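Long-range contact in putative aldehyde dehydrogenase (PDB 4YWE), which probably oxidises aldehydes with NAD or NADP as electron acceptor, as other members of the aldehyde dehydrogenase family do, and binds calcium and magnesium ions: residues Leu310-Pro321 with Phe369-Arg377. Sequence-based numbering, arbitrary orientation.
Sequences LATAFNGLRVGP and FYQAPALLR
The F314 ring stands between two leucines: CB of L375 sits over one face, 3.9 Å from the ring centroid and 14° off its normal, a CH-pi contact, while CD1 of L317, from the ring's own segment, lies against the opposite face. The P373-A374 peptide runs past the edge, with P373 O 3.7 Å from F314 CD2. The Y370 ring meets the other segment at its edge, where V319 CG1 and G320 O approach near the ring plane, the oxygen 3.2 Å from CE1. The Y370 hydroxyl reaches P321, its OH 3.5 Å from P321 CG, and is hydrogen-bonded to S35 O.

Between the two rings P373 packs against L317 and V319, its CB 3.7 Å from L317 CD1 and its CD 3.5 Å from V319 CG2. With CG anti to the backbone N (chi1 172°), L375 extends CD2 to the helix backbone, 3.4 Å from A311 N and beside L310 CB. Q371 turns away from this apolar seam, and its NE2 donates a hydrogen bond to a lone pair of A372 O.

Residues 310-315, the end of helix 303-315, run nearly antiparallel to strand 374-376 (160°), on one side of the mixed sheet of what is, by family, probably the catalytic domain. Strand 354-360 lies between strands 318-319 and 374-376, and helix 271-283 flanks L310, F314 and L317.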
ATOM      1  N   LEU A 310      18.995   3.703  40.002  1.00 20.02           N
ATOM      2  CA  LEU A 310      18.793   4.972  39.314  1.00 23.53           C
ATOM      3  C   LEU A 310      19.434   6.101  40.114  1.00 24.99           C
ATOM      4  O   LEU A 310      19.974   7.051  39.547  1.00 19.62           O
ATOM      5  CB  LEU A 310      17.302   5.250  39.098  1.00 23.44           C
ATOM      6  CG  LEU A 310      16.582   4.460  38.002  1.00 24.12           C
ATOM      7  CD1 LEU A 310      15.079   4.683  38.083  1.00 25.35           C
ATOM      8  CD2 LEU A 310      17.103   4.849  36.632  1.00 19.63           C
ATOM      9  N   ALA A 311      19.375   5.984  41.438  1.00 20.45           N
ATOM     10  CA  ALA A 311      19.963   6.981  42.326  1.00 21.12           C
ATOM     11  C   ALA A 311      21.482   7.015  42.187  1.00 26.43           C
ATOM     12  O   ALA A 311      22.077   8.085  42.053  1.00 28.02           O
ATOM     13  CB  ALA A 311      19.569   6.704  43.768  1.00 21.54           C
ATOM     14  N   THR A 312      22.102   5.841  42.221  1.00 21.97           N
ATOM     15  CA  THR A 312      23.548   5.731  42.065  1.00 26.96           C
ATOM     16  C   THR A 312      23.985   6.283  40.712  1.00 24.72           C
ATOM     17  O   THR A 312      24.999   6.976  40.611  1.00 27.35           O
ATOM     18  CB  THR A 312      24.022   4.270  42.202  1.00 24.54           C
ATOM     19  OG1 THR A 312      23.641   3.759  43.485  1.00 23.71           O
ATOM     20  CG2 THR A 312      25.533   4.178  42.054  1.00 26.22           C
ATOM     21  N   ALA A 313      23.206   5.984  39.676  1.00 21.31           N
ATOM     22  CA  ALA A 313      23.505   6.455  38.328  1.00 25.75           C
ATOM     23  C   ALA A 313      23.408   7.976  38.231  1.00 28.11           C
ATOM     24  O   ALA A 313      24.251   8.620  37.605  1.00 30.20           O
ATOM     25  CB  ALA A 313      22.571   5.800  37.320  1.00 22.90           C
ATOM     26  N   PHE A 314      22.382   8.548  38.854  1.00 27.23           N
ATOM     27  CA  PHE A 314      22.174   9.993  38.808  1.00 24.48           C
ATOM     28  C   PHE A 314      23.251  10.757  39.574  1.00 25.84           C
ATOM     29  O   PHE A 314      23.611  11.870  39.195  1.00 20.88           O
ATOM     30  CB  PHE A 314      20.789  10.349  39.353  1.00 22.67           C
ATOM     31  CG  PHE A 314      19.738  10.487  38.288  1.00 21.85           C
ATOM     32  CD1 PHE A 314      19.301   9.382  37.576  1.00 20.64           C
ATOM     33  CD2 PHE A 314      19.188  11.726  37.996  1.00 21.89           C
ATOM     34  CE1 PHE A 314      18.337   9.508  36.595  1.00 18.85           C
ATOM     35  CE2 PHE A 314      18.221  11.858  37.016  1.00 17.54           C
ATOM     36  CZ  PHE A 314      17.797  10.748  36.315  1.00 19.85           C
ATOM     37  N   ASN A 315      23.768  10.158  40.644  1.00 24.19           N
ATOM     38  CA  ASN A 315      24.831  10.783  41.428  1.00 24.94           C
ATOM     39  C   ASN A 315      26.117  10.933  40.618  1.00 24.68           C
ATOM     40  O   ASN A 315      26.939  11.805  40.900  1.00 25.49           O
ATOM     41  CB  ASN A 315      25.115   9.976  42.698  1.00 30.06           C
ATOM     42  CG  ASN A 315      24.037  10.143  43.751  1.00 34.66           C
ATOM     43  OD1 ASN A 315      23.436  11.210  43.879  1.00 34.34           O
ATOM     44  ND2 ASN A 315      23.790   9.086  44.518  1.00 37.31           N
ATOM     45  N   GLY A 316      26.282  10.082  39.610  1.00 23.10           N
ATOM     46  CA  GLY A 316      27.491  10.074  38.808  1.00 24.02           C
ATOM     47  C   GLY A 316      27.422  10.937  37.565  1.00 27.37           C
ATOM     48  O   GLY A 316      28.371  10.993  36.782  1.00 30.63           O
ATOM     49  N   LEU A 317      26.294  11.613  37.384  1.00 26.54           N
ATOM     50  CA  LEU A 317      26.104  12.479  36.227  1.00 24.35           C
ATOM     51  C   LEU A 317      26.787  13.826  36.439  1.00 24.59           C
ATOM     52  O   LEU A 317      26.643  14.446  37.492  1.00 24.17           O
ATOM     53  CB  LEU A 317      24.614  12.675  35.949  1.00 22.29           C
ATOM     54  CG  LEU A 317      23.853  11.410  35.551  1.00 22.34           C
ATOM     55  CD1 LEU A 317      22.359  11.680  35.479  1.00 21.72           C
ATOM     56  CD2 LEU A 317      24.368  10.873  34.225  1.00 22.13           C
ATOM     57  N   ARG A 318      27.531  14.274  35.434  1.00 23.25           N
ATOM     58  CA  ARG A 318      28.251  15.538  35.523  1.00 26.11           C
ATOM     59  C   ARG A 318      27.739  16.540  34.490  1.00 27.47           C
ATOM     60  O   ARG A 318      27.528  16.196  33.326  1.00 22.95           O
ATOM     61  CB  ARG A 318      29.752  15.312  35.339  1.00 28.45           C
ATOM     62  N   VAL A 319      27.541  17.778  34.930  1.00 30.50           N
ATOM     63  CA  VAL A 319      27.053  18.838  34.057  1.00 31.39           C
ATOM     64  C   VAL A 319      28.112  19.920  33.899  1.00 33.09           C
ATOM     65  O   VAL A 319      28.647  20.427  34.883  1.00 35.46           O
ATOM     66  CB  VAL A 319      25.745  19.443  34.592  1.00 33.24           C
ATOM     67  CG1 VAL A 319      25.225  20.510  33.641  1.00 32.30           C
ATOM     68  CG2 VAL A 319      24.710  18.357  34.789  1.00 33.66           C
ATOM     69  N   GLY A 320      28.409  20.272  32.654  1.00 33.90           N
ATOM     70  CA  GLY A 320      29.388  21.305  32.374  1.00 31.99           C
ATOM     71  C   GLY A 320      29.147  21.973  31.037  1.00 29.69           C
ATOM     72  O   GLY A 320      28.116  21.742  30.403  1.00 27.63           O
ATOM     73  N   PRO A 321      30.095  22.818  30.604  1.00 30.03           N
ATOM     74  CA  PRO A 321      30.023  23.486  29.302  1.00 28.92           C
ATOM     75  C   PRO A 321      29.866  22.495  28.154  1.00 29.83           C
ATOM     76  O   PRO A 321      30.252  21.332  28.285  1.00 30.06           O
ATOM     77  CB  PRO A 321      31.363  24.220  29.209  1.00 30.91           C
ATOM     78  CG  PRO A 321      31.766  24.439  30.623  1.00 33.46           C
ATOM     79  CD  PRO A 321      31.283  23.232  31.370  1.00 33.00           C
ATOM     80  N   PHE A 369      23.536  28.611  32.407  1.00 28.66           N
ATOM     81  CA  PHE A 369      22.251  28.143  32.914  1.00 26.96           C
ATOM     82  C   PHE A 369      22.286  26.636  33.153  1.00 26.72           C
ATOM     83  O   PHE A 369      21.656  25.866  32.427  1.00 24.18           O
ATOM     84  CB  PHE A 369      21.131  28.505  31.938  1.00 26.31           C
ATOM     85  CG  PHE A 369      21.297  29.857  31.308  1.00 25.63           C
ATOM     86  CD1 PHE A 369      21.063  31.010  32.039  1.00 26.97           C
ATOM     87  CD2 PHE A 369      21.689  29.975  29.984  1.00 25.31           C
ATOM     88  CE1 PHE A 369      21.218  32.257  31.461  1.00 26.90           C
ATOM     89  CE2 PHE A 369      21.845  31.219  29.402  1.00 28.88           C
ATOM     90  CZ  PHE A 369      21.609  32.362  30.141  1.00 27.95           C
ATOM     91  N   TYR A 370      23.022  26.225  34.181  1.00 26.73           N
ATOM     92  CA  TYR A 370      23.241  24.808  34.441  1.00 24.77           C
ATOM     93  C   TYR A 370      22.235  24.234  35.433  1.00 26.83           C
ATOM     94  O   TYR A 370      21.895  24.865  36.435  1.00 28.48           O
ATOM     95  CB  TYR A 370      24.667  24.583  34.946  1.00 24.17           C
ATOM     96  CG  TYR A 370      25.719  24.938  33.920  1.00 26.29           C
ATOM     97  CD1 TYR A 370      26.093  24.029  32.939  1.00 23.85           C
ATOM     98  CD2 TYR A 370      26.328  26.186  33.922  1.00 30.78           C
ATOM     99  CE1 TYR A 370      27.046  24.349  31.994  1.00 26.38           C
ATOM    100  CE2 TYR A 370      27.286  26.515  32.980  1.00 32.54           C
ATOM    101  CZ  TYR A 370      27.641  25.592  32.019  1.00 30.94           C
ATOM    102  OH  TYR A 370      28.590  25.913  31.078  1.00 32.88           O
ATOM    103  N   GLN A 371      21.760  23.030  35.134  1.00 26.38           N
ATOM    104  CA  GLN A 371      20.820  22.328  35.996  1.00 27.08           C
ATOM    105  C   GLN A 371      21.146  20.840  36.020  1.00 26.83           C
ATOM    106  O   GLN A 371      21.054  20.158  34.997  1.00 26.65           O
ATOM    107  CB  GLN A 371      19.382  22.550  35.523  1.00 25.15           C
ATOM    108  CG  GLN A 371      18.357  21.672  36.223  1.00 25.93           C
ATOM    109  CD  GLN A 371      18.264  21.952  37.709  1.00 28.53           C
ATOM    110  OE1 GLN A 371      17.843  23.031  38.124  1.00 30.30           O
ATOM    111  NE2 GLN A 371      18.661  20.980  38.520  1.00 31.30           N
ATOM    112  N   ALA A 372      21.535  20.343  37.187  1.00 27.93           N
ATOM    113  CA  ALA A 372      21.878  18.936  37.343  1.00 27.31           C
ATOM    114  C   ALA A 372      20.635  18.062  37.222  1.00 22.79           C
ATOM    115  O   ALA A 372      19.563  18.440  37.694  1.00 23.34           O
ATOM    116  CB  ALA A 372      22.563  18.704  38.679  1.00 30.09           C
ATOM    117  N   PRO A 373      20.775  16.894  36.576  1.00 18.75           N
ATOM    118  CA  PRO A 373      19.670  15.937  36.476  1.00 21.27           C
ATOM    119  C   PRO A 373      19.176  15.508  37.850  1.00 25.04           C
ATOM    120  O   PRO A 373      19.989  15.272  38.739  1.00 28.25           O
ATOM    121  CB  PRO A 373      20.290  14.760  35.720  1.00 20.53           C
ATOM    122  CG  PRO A 373      21.412  15.363  34.946  1.00 21.46           C
ATOM    123  CD  PRO A 373      21.963  16.435  35.839  1.00 20.33           C
ATOM    124  N   ALA A 374      17.861  15.419  38.019  1.00 25.59           N
ATOM    125  CA  ALA A 374      17.286  15.128  39.325  1.00 23.41           C
ATOM    126  C   ALA A 374      16.383  13.903  39.284  1.00 19.77           C
ATOM    127  O   ALA A 374      15.562  13.751  38.380  1.00 19.88           O
ATOM    128  CB  ALA A 374      16.514  16.334  39.839  1.00 22.99           C
ATOM    129  N   LEU A 375      16.544  13.031  40.274  1.00 20.07           N
ATOM    130  CA  LEU A 375      15.699  11.853  40.410  1.00 20.96           C
ATOM    131  C   LEU A 375      14.817  11.967  41.645  1.00 23.11           C
ATOM    132  O   LEU A 375      15.312  11.966  42.772  1.00 24.65           O
ATOM    133  CB  LEU A 375      16.548  10.585  40.494  1.00 22.63           C
ATOM    134  CG  LEU A 375      15.778   9.307  40.837  1.00 18.52           C
ATOM    135  CD1 LEU A 375      14.837   8.914  39.705  1.00 17.75           C
ATOM    136  CD2 LEU A 375      16.736   8.178  41.164  1.00 19.07           C
ATOM    137  N   LEU A 376      13.509  12.065  41.429  1.00 23.31           N
ATOM    138  CA  LEU A 376      12.562  12.146  42.534  1.00 18.51           C
ATOM    139  C   LEU A 376      11.721  10.877  42.614  1.00 18.41           C
ATOM    140  O   LEU A 376      11.389  10.274  41.593  1.00 21.71           O
ATOM    141  CB  LEU A 376      11.662  13.376  42.394  1.00 22.87           C
ATOM    142  CG  LEU A 376      12.330  14.730  42.656  1.00 26.79           C
ATOM    143  CD1 LEU A 376      13.051  15.252  41.417  1.00 29.13           C
ATOM    144  CD2 LEU A 376      11.319  15.745  43.161  1.00 26.77           C
ATOM    145  N   ARG A 377      11.378  10.479  43.834  1.00 19.02           N
ATOM    146  CA  ARG A 377      10.683   9.219  44.062  1.00 19.11           C
ATOM    147  C   ARG A 377       9.350   9.420  44.770  1.00 22.28           C
ATOM    148  O   ARG A 377       9.093  10.483  45.335  1.00 21.03           O
ATOM    149  CB  ARG A 377      11.562   8.273  44.881  1.00 22.99           C
ATOM    150  CG  ARG A 377      12.021   8.859  46.208  1.00 26.38           C
ATOM    151  CD  ARG A 377      12.598   7.785  47.110  1.00 26.39           C
ATOM    152  NE  ARG A 377      11.619   6.739  47.383  1.00 27.52           N
ATOM    153  CZ  ARG A 377      11.934   5.490  47.708  1.00 29.03           C
ATOM    154  NH1 ARG A 377      13.205   5.128  47.798  1.00 31.52           N
ATOM    155  NH2 ARG A 377      10.976   4.603  47.938  1.00 27.73           N
TER